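Local atomic coordinates of UTP--glucose-1-phosphate uridylyltransferase (PDB entry 6IKX), a protein that catalyses the conversion of UTP and alpha-D-glucose 1-phosphate into UDP-glucose and diphosphate, and may play a role in stationary-phase survival. Residues 10-15 with 54-59; 25-30 with 59-64; 151-156 with 245-250; 156-161 with 208-213. The protein carries 1 engineered substitution. One frame throughout, in Å; residues are numbered along the deposited sequence.

How the contacts relate
From the N terminus, the loop after strand 4-8 comes first. Contact 1 closes back on it when the chain leaves strand 50-55. Before that happens, 25-30 has passed by, and it meets the start of helix 60-65 in contact 2, so contacts 1 and 2 cross. They share Lys59, touch each other directly and both hold residues that bind UTP. Contact 3 opens much later, at the end of helix 142-153, and closes at strand 246-250. Contact 4 is nested within that loop and starts from the same Ala156. Contacts 3 and 4 pair strand 156-162 with two partner strands. Their sheet also holds strand 50-55, although contacts 1 and 3 have centres about 30 Å apart.

Contact 1. Residues 10-15 with 54-59; sequences AGLGTR and VTHSSK. With SO4 (sulfate ion), chain F; SO4 (sulfate ion), chain G; EDO (1,2-ethanediol), chain K.
Lys59 NZ has three acceptors to serve: the carbonyl O of Gly11, 2.9 Å from Lys59 NZ in a weak hydrogen bond, the carbonyl O of Val9, and the carboxylate of Glu26. Bends at chi2 (-66°) and again near the tip carry the ammonium group back to the loop backbone. Behind it, His56 to Lys59 form a type I beta turn, and the His56 ring is the platform on which Leu12 rests. Leu12 CD2 lies over the middle of that ring, 3.7 Å from its centroid and only 13° off the normal, a clean CH-pi contact. The opposite face is covered near its rim by Ser57 OG. In the ring plane, His56 ND1 and Ser58 OG share a hydrogen bond of 2.9 Å, which fixes the ring's rotation. Residues 10-15 are the glycine-rich GLGTR loop of the nucleotidyltransferases, set after the first strand of the GT-A fold, and they contact UTP in other crystals of this protein. Two sulfates sit against it here, probably where phosphate groups would bind. The sulfate of chain F is held by Thr14 OG1, 3.0 Å from its O4; that of chain G lies 2.8 Å by its O1 from Gly11 N, a weak bond. Ala10 fills the corner between loop and strand, its CB 3.6 Å from Thr55 C, while His56 NE2 makes a weak bond to Glu71 of the second subunit.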
loop_
_atom_site.group_PDB
_atom_site.type_symbol
_atom_site.label_atom_id
_atom_site.label_comp_id
_atom_site.label_asym_id
_atom_site.label_seq_id
_atom_site.Cartn_x
_atom_site.Cartn_y
_atom_site.Cartn_z
ATOM N N ALA A 10 -0.572 16.455 -1.437
ATOM C CA ALA A 10 -0.440 15.594 -2.640
ATOM C C ALA A 10 0.897 15.791 -3.375
ATOM O O ALA A 10 1.079 15.079 -4.366
ATOM C CB ALA A 10 -1.605 15.789 -3.576
ATOM N N GLY A 11 1.802 16.674 -2.938
ATOM C CA GLY A 11 3.152 16.831 -3.549
ATOM C C GLY A 11 3.902 15.504 -3.605
ATOM O O GLY A 11 3.457 14.609 -2.896
ATOM N N LEU A 12 4.952 15.330 -4.430
ATOM C CA LEU A 12 5.774 14.071 -4.439
ATOM C C LEU A 12 7.066 14.235 -3.641
ATOM O O LEU A 12 7.861 13.256 -3.571
ATOM C CB LEU A 12 6.080 13.655 -5.872
ATOM C CG LEU A 12 4.852 13.431 -6.739
ATOM C CD1 LEU A 12 5.192 12.568 -7.934
ATOM C CD2 LEU A 12 3.727 12.798 -5.943
ATOM N N GLY A 13 7.231 15.399 -3.014
ATOM C CA GLY A 13 8.352 15.706 -2.115
ATOM C C GLY A 13 9.674 15.730 -2.860
ATOM O O GLY A 13 10.546 14.922 -2.474
ATOM N N THR A 14 9.786 16.546 -3.915
ATOM C CA THR A 14 11.016 16.652 -4.710
ATOM C C THR A 14 12.084 17.321 -3.908
ATOM O O THR A 14 13.236 16.993 -4.002
ATOM C CB THR A 14 10.837 17.277 -6.089
ATOM O OG1 THR A 14 10.133 18.502 -5.984
ATOM C CG2 THR A 14 10.078 16.341 -6.962
ATOM N N ARG A 15 11.674 18.282 -3.112
ATOM C CA ARG A 15 12.536 18.842 -2.100
ATOM C C ARG A 15 12.534 17.756 -0.961
ATOM O O ARG A 15 11.535 17.032 -0.778
ATOM C CB ARG A 15 12.007 20.199 -1.644
ATOM C CG ARG A 15 10.956 20.821 -2.573
ATOM C CD ARG A 15 10.775 22.314 -2.371
ATOM N NE ARG A 15 9.727 22.638 -1.408
ATOM C CZ ARG A 15 9.900 23.439 -0.366
ATOM N NH1 ARG A 15 8.908 23.683 0.470
ATOM N NH2 ARG A 15 11.074 23.996 -0.161
ATOM N N VAL A 54 -5.984 16.895 1.136
ATOM C CA VAL A 54 -6.016 16.736 -0.346
ATOM C C VAL A 54 -4.798 15.893 -0.691
ATOM O O VAL A 54 -3.660 16.384 -0.497
ATOM C CB VAL A 54 -6.021 18.085 -1.090
ATOM C CG1 VAL A 54 -6.212 17.909 -2.578
ATOM C CG2 VAL A 54 -7.116 18.983 -0.570
ATOM N N THR A 55 -5.006 14.662 -1.146
ATOM C CA THR A 55 -3.886 13.687 -1.115
ATOM C C THR A 55 -3.608 13.033 -2.481
ATOM O O THR A 55 -4.278 13.270 -3.488
ATOM C CB THR A 55 -4.093 12.710 0.061
ATOM O OG1 THR A 55 -2.809 12.171 0.389
ATOM C CG2 THR A 55 -5.108 11.621 -0.195
ATOM N N HIS A 56 -2.538 12.277 -2.492
ATOM C CA HIS A 56 -2.024 11.494 -3.634
ATOM C C HIS A 56 -2.134 10.025 -3.252
ATOM O O HIS A 56 -1.942 9.707 -2.026
ATOM C CB HIS A 56 -0.592 11.957 -3.918
ATOM C CG HIS A 56 0.024 11.380 -5.137
ATOM N ND1 HIS A 56 0.992 10.399 -5.069
ATOM C CD2 HIS A 56 -0.171 11.645 -6.439
ATOM C CE1 HIS A 56 1.371 10.080 -6.290
ATOM N NE2 HIS A 56 0.669 10.834 -7.148
ATOM N N SER A 57 -2.351 9.191 -4.267
ATOM C CA SER A 57 -2.389 7.705 -4.214
ATOM C C SER A 57 -1.160 7.119 -3.500
ATOM O O SER A 57 -1.264 5.994 -3.055
ATOM C CB SER A 57 -2.528 7.129 -5.617
ATOM O OG SER A 57 -1.382 7.463 -6.385
ATOM N N SER A 58 -0.052 7.829 -3.371
ATOM C CA SER A 58 1.163 7.317 -2.660
ATOM C C SER A 58 1.156 7.648 -1.155
ATOM O O SER A 58 2.101 7.289 -0.504
ATOM C CB SER A 58 2.432 7.856 -3.289
ATOM O OG SER A 58 2.609 9.223 -2.945
ATOM N N LYS A 59 0.139 8.314 -0.616
ATOM C CA LYS A 59 0.192 8.959 0.728
ATOM C C LYS A 59 -0.759 8.291 1.754
ATOM O O LYS A 59 -1.251 9.039 2.674
ATOM C CB LYS A 59 -0.236 10.431 0.622
ATOM C CG LYS A 59 0.532 11.320 -0.350
ATOM C CD LYS A 59 1.985 11.570 -0.010
ATOM C CE LYS A 59 2.620 12.615 -0.893
ATOM N NZ LYS A 59 2.776 13.905 -0.185
HETATM S S SO4 F . 7.000 18.629 -3.756
HETATM O O1 SO4 F . 6.195 19.836 -3.674
HETATM O O2 SO4 F . 6.268 17.514 -3.207
HETATM O O3 SO4 F . 8.244 18.805 -3.016
HETATM O O4 SO4 F . 7.275 18.347 -5.144
HETATM S S SO4 G . 0.093 19.979 -3.251
HETATM O O1 SO4 G . 1.150 19.362 -2.478
HETATM O O2 SO4 G . -1.181 19.488 -2.771
HETATM O O3 SO4 G . 0.236 19.644 -4.645
HETATM O O4 SO4 G . 0.162 21.414 -3.118
HETATM C C1 EDO K . 6.991 10.466 -4.378
HETATM O O1 EDO K . 8.011 10.734 -3.360
HETATM C C2 EDO K . 6.320 9.117 -4.462
HETATM O O2 EDO K . 5.636 8.872 -5.710
#

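Contact 2. Residues 25-30 with 59-64; sequences KEMVTV and KASIEN
Glu26 runs from the short 3-10 turn 25-27 toward Ile62 and Lys59 at the start of helix 60-65, and ends in a salt-bridge network beside the nucleotide loop of this GT-A fold. Its CB rests on Ile62 CD1 at 3.6 Å. CG stays against the same methyl, at 3.9 Å from Ile62 CD1, before a bend at chi2 (85°) brings the carboxylate to the lysines, Glu26 OE1 still 3.6 Å from Ile62 CD1. Each oxygen then takes one lysine. Glu26 OE1 receives Lys59 NZ at 2.8 Å on its syn side, 17° out of the carboxylate plane, with the two side chains crossing at about a right angle. Glu26 OE2 receives Lys25 NZ at 2.7 Å, again syn but farther from the plane. The bridged lysines thus bring their nitrogens close together, in a corner where Lys25 binds UTP and UDP-glucose in other crystals of the protein. This shared carboxylate would offset part of their charge. Water 1 accepts from Lys25 N and, weakly, from Lys59 NZ. Beyond the charges, Met27 CG makes an apolar contact with Ile62 CG1 at 4.0 Å, and Ile62 reaches back to Leu53 of strand 50-55. Met27 CG is closer still to Ser61 OG, at 3.3 Å; Ser22 of the second subunit is another neighbour. Curling at chi2 and chi3, the Met27 side chain finally lays its CE 3.6 Å from Ser61 O.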
loop_
_atom_site.group_PDB
_atom_site.type_symbol
_atom_site.label_atom_id
_atom_site.label_comp_id
_atom_site.label_asym_id
_atom_site.label_seq_id
_atom_site.Cartn_x
_atom_site.Cartn_y
_atom_site.Cartn_z
ATOM N N LYS A 25 6.633 13.127 2.323
ATOM C CA LYS A 25 7.359 14.245 3.011
ATOM C C LYS A 25 6.668 14.518 4.354
ATOM O O LYS A 25 7.373 14.790 5.313
ATOM C CB LYS A 25 7.423 15.539 2.191
ATOM C CG LYS A 25 6.072 16.059 1.690
ATOM C CD LYS A 25 6.103 17.078 0.525
ATOM C CE LYS A 25 5.133 16.729 -0.604
ATOM N NZ LYS A 25 3.718 17.139 -0.359
ATOM N N GLU A 26 5.335 14.417 4.415
ATOM C CA GLU A 26 4.531 14.746 5.618
ATOM C C GLU A 26 4.847 13.756 6.741
ATOM O O GLU A 26 4.622 14.124 7.885
ATOM C CB GLU A 26 3.046 14.730 5.271
ATOM C CG GLU A 26 2.662 15.817 4.274
ATOM C CD GLU A 26 2.868 15.469 2.798
ATOM O OE1 GLU A 26 3.394 14.338 2.469
ATOM O OE2 GLU A 26 2.498 16.316 1.963
ATOM N N MET A 27 5.383 12.566 6.408
ATOM C CA MET A 27 5.624 11.440 7.359
ATOM C C MET A 27 7.084 11.419 7.824
ATOM O O MET A 27 7.498 10.501 8.562
ATOM C CB MET A 27 5.213 10.097 6.745
ATOM C CG MET A 27 3.702 9.965 6.638
ATOM S SD MET A 27 2.882 10.360 8.222
ATOM C CE MET A 27 3.215 8.795 9.017
ATOM N N VAL A 28 7.817 12.458 7.489
ATOM C CA VAL A 28 9.237 12.627 7.879
ATOM C C VAL A 28 9.328 12.965 9.372
ATOM O O VAL A 28 8.642 13.908 9.849
ATOM C CB VAL A 28 9.829 13.709 6.965
ATOM C CG1 VAL A 28 10.953 14.500 7.596
ATOM C CG2 VAL A 28 10.258 13.061 5.656
ATOM N N THR A 29 10.218 12.284 10.078
ATOM C CA THR A 29 10.165 12.251 11.551
ATOM C C THR A 29 10.858 13.505 12.058
ATOM O O THR A 29 11.924 13.852 11.581
ATOM C CB THR A 29 10.525 10.882 12.159
ATOM O OG1 THR A 29 11.389 11.091 13.282
ATOM C CG2 THR A 29 11.096 9.897 11.160
ATOM N N VAL A 30 10.195 14.185 12.983
ATOM C CA VAL A 30 10.696 15.437 13.589
ATOM C C VAL A 30 10.769 15.184 15.085
ATOM O O VAL A 30 9.722 15.258 15.750
ATOM C CB VAL A 30 9.774 16.599 13.217
ATOM C CG1 VAL A 30 10.113 17.869 13.993
ATOM C CG2 VAL A 30 9.811 16.816 11.713
ATOM N N LYS A 59 0.139 8.314 -0.616
ATOM C CA LYS A 59 0.192 8.959 0.728
ATOM C C LYS A 59 -0.759 8.291 1.754
ATOM O O LYS A 59 -1.251 9.039 2.674
ATOM C CB LYS A 59 -0.236 10.431 0.622
ATOM C CG LYS A 59 0.532 11.320 -0.350
ATOM C CD LYS A 59 1.985 11.570 -0.010
ATOM C CE LYS A 59 2.620 12.615 -0.893
ATOM N NZ LYS A 59 2.776 13.905 -0.185
ATOM N N ALA A 60 -1.029 6.973 1.634
ATOM C CA ALA A 60 -1.882 6.196 2.564
ATOM C C ALA A 60 -1.338 6.320 3.992
ATOM O O ALA A 60 -2.131 6.412 4.903
ATOM C CB ALA A 60 -1.942 4.762 2.162
ATOM N N SER A 61 -0.026 6.351 4.188
ATOM C CA SER A 61 0.545 6.331 5.553
ATOM C C SER A 61 0.111 7.590 6.323
ATOM O O SER A 61 0.125 7.567 7.564
ATOM C CB SER A 61 2.032 6.172 5.502
ATOM O OG SER A 61 2.642 7.302 4.918
ATOM N N ILE A 62 -0.254 8.669 5.638
ATOM C CA ILE A 62 -0.779 9.883 6.331
ATOM C C ILE A 62 -2.162 9.558 6.917
ATOM O O ILE A 62 -2.419 9.917 8.053
ATOM C CB ILE A 62 -0.831 11.108 5.388
ATOM C CG1 ILE A 62 0.516 11.411 4.718
ATOM C CG2 ILE A 62 -1.349 12.314 6.159
ATOM C CD1 ILE A 62 0.509 12.643 3.810
ATOM N N GLU A 63 -3.076 9.025 6.115
ATOM C CA GLU A 63 -4.427 8.621 6.561
ATOM C C GLU A 63 -4.293 7.569 7.663
ATOM O O GLU A 63 -5.099 7.595 8.630
ATOM C CB GLU A 63 -5.242 8.100 5.385
ATOM C CG GLU A 63 -5.655 9.222 4.456
ATOM C CD GLU A 63 -5.537 8.910 2.969
ATOM O OE1 GLU A 63 -4.521 9.354 2.333
ATOM O OE2 GLU A 63 -6.468 8.261 2.441
ATOM N N ASN A 64 -3.299 6.683 7.547
ATOM C CA ASN A 64 -3.144 5.532 8.468
ATOM C C ASN A 64 -2.679 6.062 9.840
ATOM O O ASN A 64 -3.138 5.520 10.860
ATOM C CB ASN A 64 -2.271 4.447 7.845
ATOM C CG ASN A 64 -2.982 3.725 6.719
ATOM O OD1 ASN A 64 -4.208 3.710 6.671
ATOM N ND2 ASN A 64 -2.221 3.097 5.832
HETATM O O HOH W 1 6.099 13.439 -0.402
#

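Contact 3. Residues 151-156 with 245-250; sequences NSSQAA and TVEAYR
Ala156, Glu247 and Ala155 bury the most surface here, where strand 156-162 begins alongside strand 246-250 in the mixed sheet of the GT-A fold. The two strands run parallel, and Ala156 pairs with Val246 as a beta bridge. The bond that fixes the register comes from the next residue: Glu247 N donates to Ala156 O at 2.8 Å in a nearly straight hydrogen bond (N-H...O 172°), though the donor is tilted 23° from the carbonyl plane. The side chains of the bridged pair lie on the same face of the sheet, with Ala156 CB 4.2 Å from Val246 CG1.

One residue earlier, Ala155 wedges its methyl between Thr245 and the shaft of Glu247. Its CB is 4.0 Å from Thr245 CB and 3.8 Å from Glu247 CD. Glu247 can lie along it because its chain is fully extended beyond CG (chi2 -180°), and the carboxylate is thereby carried to partners near the helix end. OE2 forms a salt bridge with Arg149 on helix 142-153, and OE1 accepts from Gln157 NE2, so both oxygens have partners, and Arg149 would balance the buried charge. Gln157 NE2 also bonds to Ala155 O, tying the start of the strand to the same cluster.

The chain makes its way from helix to strand through Gln154, whose positive phi breaks the helix. Ser153 steadies the bend as an ST turn, its OG accepting from Ala155 N at 2.7 Å. The same Ser153 OG stands 3.9 Å from Glu247 OE1.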
loop_
_atom_site.group_PDB
_atom_site.type_symbol
_atom_site.label_atom_id
_atom_site.label_comp_id
_atom_site.label_asym_id
_atom_site.label_seq_id
_atom_site.Cartn_x
_atom_site.Cartn_y
_atom_site.Cartn_z
ATOM N N ASN A 151 -13.098 36.089 11.847
ATOM C CA ASN A 151 -14.458 36.058 12.435
ATOM C C ASN A 151 -14.905 37.523 12.604
ATOM O O ASN A 151 -15.814 37.962 11.894
ATOM C CB ASN A 151 -14.431 35.213 13.715
ATOM C CG ASN A 151 -14.306 33.722 13.447
ATOM O OD1 ASN A 151 -14.651 33.276 12.361
ATOM N ND2 ASN A 151 -13.870 32.930 14.428
ATOM N N SER A 152 -14.205 38.265 13.457
ATOM C CA SER A 152 -14.330 39.726 13.683
ATOM C C SER A 152 -14.489 40.481 12.354
ATOM O O SER A 152 -15.527 41.139 12.192
ATOM C CB SER A 152 -13.137 40.203 14.507
ATOM O OG SER A 152 -12.861 41.577 14.298
ATOM N N SER A 153 -13.517 40.394 11.432
ATOM C CA SER A 153 -13.389 41.295 10.241
ATOM C C SER A 153 -14.216 40.808 9.038
ATOM O O SER A 153 -14.578 41.638 8.188
ATOM C CB SER A 153 -11.945 41.458 9.821
ATOM O OG SER A 153 -11.562 40.411 8.924
ATOM N N GLN A 154 -14.405 39.501 8.887
ATOM C CA GLN A 154 -14.994 38.898 7.659
ATOM C C GLN A 154 -14.123 39.265 6.447
ATOM O O GLN A 154 -14.654 39.259 5.314
ATOM C CB GLN A 154 -16.452 39.362 7.544
ATOM C CG GLN A 154 -17.450 38.271 7.157
ATOM C CD GLN A 154 -17.510 37.057 8.058
ATOM O OE1 GLN A 154 -18.098 36.045 7.678
ATOM N NE2 GLN A 154 -16.928 37.127 9.253
ATOM N N ALA A 155 -12.833 39.556 6.685
ATOM C CA ALA A 155 -11.771 39.777 5.674
ATOM C C ALA A 155 -10.842 38.555 5.624
ATOM O O ALA A 155 -10.392 38.098 6.704
ATOM C CB ALA A 155 -10.957 40.998 6.025
ATOM N N ALA A 156 -10.509 38.083 4.425
ATOM C CA ALA A 156 -9.613 36.920 4.249
ATOM C C ALA A 156 -8.285 37.266 4.931
ATOM O O ALA A 156 -7.954 38.453 5.004
ATOM C CB ALA A 156 -9.448 36.564 2.799
ATOM N N THR A 245 -12.227 42.830 1.148
ATOM C CA THR A 245 -10.979 43.151 1.861
ATOM C C THR A 245 -10.238 41.827 2.031
ATOM O O THR A 245 -10.894 40.782 2.207
ATOM C CB THR A 245 -11.243 43.830 3.214
ATOM O OG1 THR A 245 -12.132 44.918 2.953
ATOM C CG2 THR A 245 -9.979 44.306 3.902
ATOM N N VAL A 246 -8.923 41.900 1.902
ATOM C CA VAL A 246 -7.957 40.825 2.209
ATOM C C VAL A 246 -6.927 41.473 3.147
ATOM O O VAL A 246 -6.485 42.576 2.867
ATOM C CB VAL A 246 -7.360 40.297 0.894
ATOM C CG1 VAL A 246 -6.556 39.021 1.084
ATOM C CG2 VAL A 246 -8.454 40.096 -0.143
ATOM N N GLU A 247 -6.629 40.841 4.266
ATOM C CA GLU A 247 -5.676 41.371 5.254
ATOM C C GLU A 247 -4.513 40.394 5.415
ATOM O O GLU A 247 -4.667 39.167 5.245
ATOM C CB GLU A 247 -6.332 41.550 6.610
ATOM C CG GLU A 247 -7.478 42.534 6.602
ATOM C CD GLU A 247 -8.113 42.706 7.966
ATOM O OE1 GLU A 247 -7.910 41.833 8.843
ATOM O OE2 GLU A 247 -8.764 43.723 8.162
ATOM N N ALA A 248 -3.378 40.961 5.736
ATOM C CA ALA A 248 -2.143 40.255 6.075
ATOM C C ALA A 248 -2.051 40.264 7.598
ATOM O O ALA A 248 -2.134 41.346 8.199
ATOM C CB ALA A 248 -1.000 40.941 5.377
ATOM N N TYR A 249 -2.022 39.066 8.179
ATOM C CA TYR A 249 -1.933 38.785 9.626
ATOM C C TYR A 249 -0.487 38.388 9.904
ATOM O O TYR A 249 -0.027 37.383 9.333
ATOM C CB TYR A 249 -2.894 37.663 10.064
ATOM C CG TYR A 249 -2.534 37.144 11.433
ATOM C CD1 TYR A 249 -2.917 37.811 12.582
ATOM C CD2 TYR A 249 -1.660 36.077 11.562
ATOM C CE1 TYR A 249 -2.506 37.376 13.832
ATOM C CE2 TYR A 249 -1.207 35.658 12.796
ATOM C CZ TYR A 249 -1.640 36.299 13.936
ATOM O OH TYR A 249 -1.196 35.839 15.135
ATOM N N ARG A 250 0.190 39.142 10.765
ATOM C CA ARG A 250 1.619 38.935 11.067
ATOM C C ARG A 250 1.740 38.074 12.316
ATOM O O ARG A 250 1.328 38.515 13.410
ATOM C CB ARG A 250 2.368 40.254 11.283
ATOM C CG ARG A 250 3.871 40.104 11.503
ATOM C CD ARG A 250 4.424 41.434 11.956
ATOM N NE ARG A 250 5.862 41.480 12.210
ATOM C CZ ARG A 250 6.504 42.580 12.592
ATOM N NH1 ARG A 250 5.837 43.705 12.776
ATOM N NH2 ARG A 250 7.803 42.561 12.801
#

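Contact 4. Residues 156-161 with 208-213; sequences AQIMVE and GRYVLP
Gln157 and Val211 hold the tight centre of this contact, an antiparallel hydrogen-bonded pair with Gln157 N to Val211 O at 3.0 Å and Val211 N to Gln157 O at 3.1 Å. The first is in the carbonyl plane of its acceptor, whereas the second comes in tilted. Next comes Ile158 with Tyr210, a non-hydrogen-bonded pair; there Ile158 CG1 sits against Tyr210 CD2 at 3.7 Å, the side chains crossing at a slant. Met159 N to Arg209 O, 2.9 Å, continues the register, and above it the two side chains run side by side in the same direction. Met159 stays extended through CG and SD, then turns at chi3 (-54°) to bring CE to 3.5 Å from Arg209 CB.

The ends are looser. At one, Ala156 CB lies nearest to Val211 O, at 3.7 Å, with Pro213 CD and Leu212 CD2 farther off. At the other the chain turns a corner at Gly208, and water 2 takes over, giving its protons to Met159 O, at 2.6 Å, and to Arg209 O, while it accepts from Gly208 N. This beta pairing belongs to the central mixed sheet of the GT-A fold. Arg209 leaves it for the carbonyls of Val132 and Leu129, and Gly208 O, lying in the guanidinium plane, also accepts from NH1. A salt bridge to Glu42 would balance the buried charge, and water 2 bridges the strands where direct pairing ends.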
loop_
_atom_site.group_PDB
_atom_site.type_symbol
_atom_site.label_atom_id
_atom_site.label_comp_id
_atom_site.label_asym_id
_atom_site.label_seq_id
_atom_site.Cartn_x
_atom_site.Cartn_y
_atom_site.Cartn_z
ATOM N N ALA A 156 -10.509 38.083 4.425
ATOM C CA ALA A 156 -9.613 36.920 4.249
ATOM C C ALA A 156 -8.285 37.266 4.931
ATOM O O ALA A 156 -7.954 38.453 5.004
ATOM C CB ALA A 156 -9.448 36.564 2.799
ATOM N N GLN A 157 -7.634 36.259 5.496
ATOM C CA GLN A 157 -6.360 36.392 6.233
ATOM C C GLN A 157 -5.294 35.585 5.485
ATOM O O GLN A 157 -5.570 34.419 5.068
ATOM C CB GLN A 157 -6.550 35.949 7.689
ATOM C CG GLN A 157 -7.674 36.688 8.428
ATOM C CD GLN A 157 -7.393 38.157 8.691
ATOM O OE1 GLN A 157 -6.344 38.536 9.242
ATOM N NE2 GLN A 157 -8.331 39.011 8.279
ATOM N N ILE A 158 -4.151 36.222 5.266
ATOM C CA ILE A 158 -2.892 35.595 4.777
ATOM C C ILE A 158 -1.847 35.759 5.885
ATOM O O ILE A 158 -1.480 36.902 6.232
ATOM C CB ILE A 158 -2.451 36.196 3.434
ATOM C CG1 ILE A 158 -3.275 35.673 2.258
ATOM C CG2 ILE A 158 -0.986 35.943 3.184
ATOM C CD1 ILE A 158 -4.697 36.139 2.204
ATOM N N MET A 159 -1.410 34.655 6.480
ATOM C CA MET A 159 -0.361 34.729 7.529
ATOM C C MET A 159 0.969 35.110 6.851
ATOM O O MET A 159 1.258 34.567 5.761
ATOM C CB MET A 159 -0.248 33.413 8.309
ATOM C CG MET A 159 0.714 33.505 9.499
ATOM S SD MET A 159 0.816 32.042 10.548
ATOM C CE MET A 159 -0.912 31.805 10.955
ATOM N N VAL A 160 1.699 36.054 7.453
ATOM C CA VAL A 160 3.018 36.568 6.974
ATOM C C VAL A 160 3.982 36.670 8.157
ATOM O O VAL A 160 3.529 36.688 9.317
ATOM C CB VAL A 160 2.901 37.933 6.268
ATOM C CG1 VAL A 160 1.997 37.859 5.052
ATOM C CG2 VAL A 160 2.437 39.050 7.196
ATOM N N GLU A 161 5.276 36.758 7.874
ATOM C CA GLU A 161 6.305 36.896 8.935
ATOM C C GLU A 161 7.472 37.730 8.402
ATOM O O GLU A 161 7.910 37.476 7.260
ATOM C CB GLU A 161 6.665 35.502 9.430
ATOM C CG GLU A 161 8.077 35.085 9.181
ATOM C CD GLU A 161 8.354 33.706 9.727
ATOM O OE1 GLU A 161 8.555 33.561 10.965
ATOM O OE2 GLU A 161 8.317 32.782 8.912
ATOM N N GLY A 208 2.091 30.296 4.433
ATOM C CA GLY A 208 1.318 29.079 4.112
ATOM C C GLY A 208 0.259 28.751 5.164
ATOM O O GLY A 208 0.011 27.523 5.434
ATOM N N ARG A 209 -0.355 29.798 5.733
ATOM C CA ARG A 209 -1.580 29.731 6.563
ATOM C C ARG A 209 -2.588 30.749 6.019
ATOM O O ARG A 209 -2.246 31.910 5.814
ATOM C CB ARG A 209 -1.254 29.962 8.045
ATOM C CG ARG A 209 -0.260 28.971 8.643
ATOM C CD ARG A 209 -0.832 27.566 8.807
ATOM N NE ARG A 209 0.067 26.675 9.550
ATOM C CZ ARG A 209 0.930 25.800 9.011
ATOM N NH1 ARG A 209 1.070 25.670 7.704
ATOM N NH2 ARG A 209 1.654 25.043 9.796
ATOM N N TYR A 210 -3.807 30.302 5.773
ATOM C CA TYR A 210 -4.879 31.117 5.172
ATOM C C TYR A 210 -6.190 30.811 5.903
ATOM O O TYR A 210 -6.422 29.678 6.355
ATOM C CB TYR A 210 -5.022 30.852 3.671
ATOM C CG TYR A 210 -3.748 30.916 2.862
ATOM C CD1 TYR A 210 -2.774 29.920 2.946
ATOM C CD2 TYR A 210 -3.520 31.958 1.986
ATOM C CE1 TYR A 210 -1.606 29.981 2.199
ATOM C CE2 TYR A 210 -2.372 32.014 1.211
ATOM C CZ TYR A 210 -1.416 31.021 1.311
ATOM O OH TYR A 210 -0.306 31.090 0.537
ATOM N N VAL A 211 -7.023 31.836 6.027
ATOM C CA VAL A 211 -8.485 31.690 6.260
ATOM C C VAL A 211 -9.154 32.431 5.117
ATOM O O VAL A 211 -8.777 33.562 4.896
ATOM C CB VAL A 211 -8.873 32.248 7.630
ATOM C CG1 VAL A 211 -10.315 31.912 7.962
ATOM C CG2 VAL A 211 -7.910 31.768 8.694
ATOM N N LEU A 212 -10.025 31.751 4.381
ATOM C CA LEU A 212 -10.613 32.186 3.094
ATOM C C LEU A 212 -12.104 31.911 3.162
ATOM O O LEU A 212 -12.550 31.005 3.861
ATOM C CB LEU A 212 -10.025 31.385 1.927
ATOM C CG LEU A 212 -8.507 31.295 1.834
ATOM C CD1 LEU A 212 -8.116 30.245 0.809
ATOM C CD2 LEU A 212 -7.883 32.630 1.472
ATOM N N PRO A 213 -12.915 32.698 2.450
ATOM C CA PRO A 213 -14.316 32.363 2.258
ATOM C C PRO A 213 -14.503 31.290 1.186
ATOM O O PRO A 213 -13.623 31.083 0.424
ATOM C CB PRO A 213 -14.917 33.711 1.814
ATOM C CG PRO A 213 -13.788 34.388 1.085
ATOM C CD PRO A 213 -12.557 34.001 1.879
HETATM O O HOH W 2 0.186 32.493 4.522
#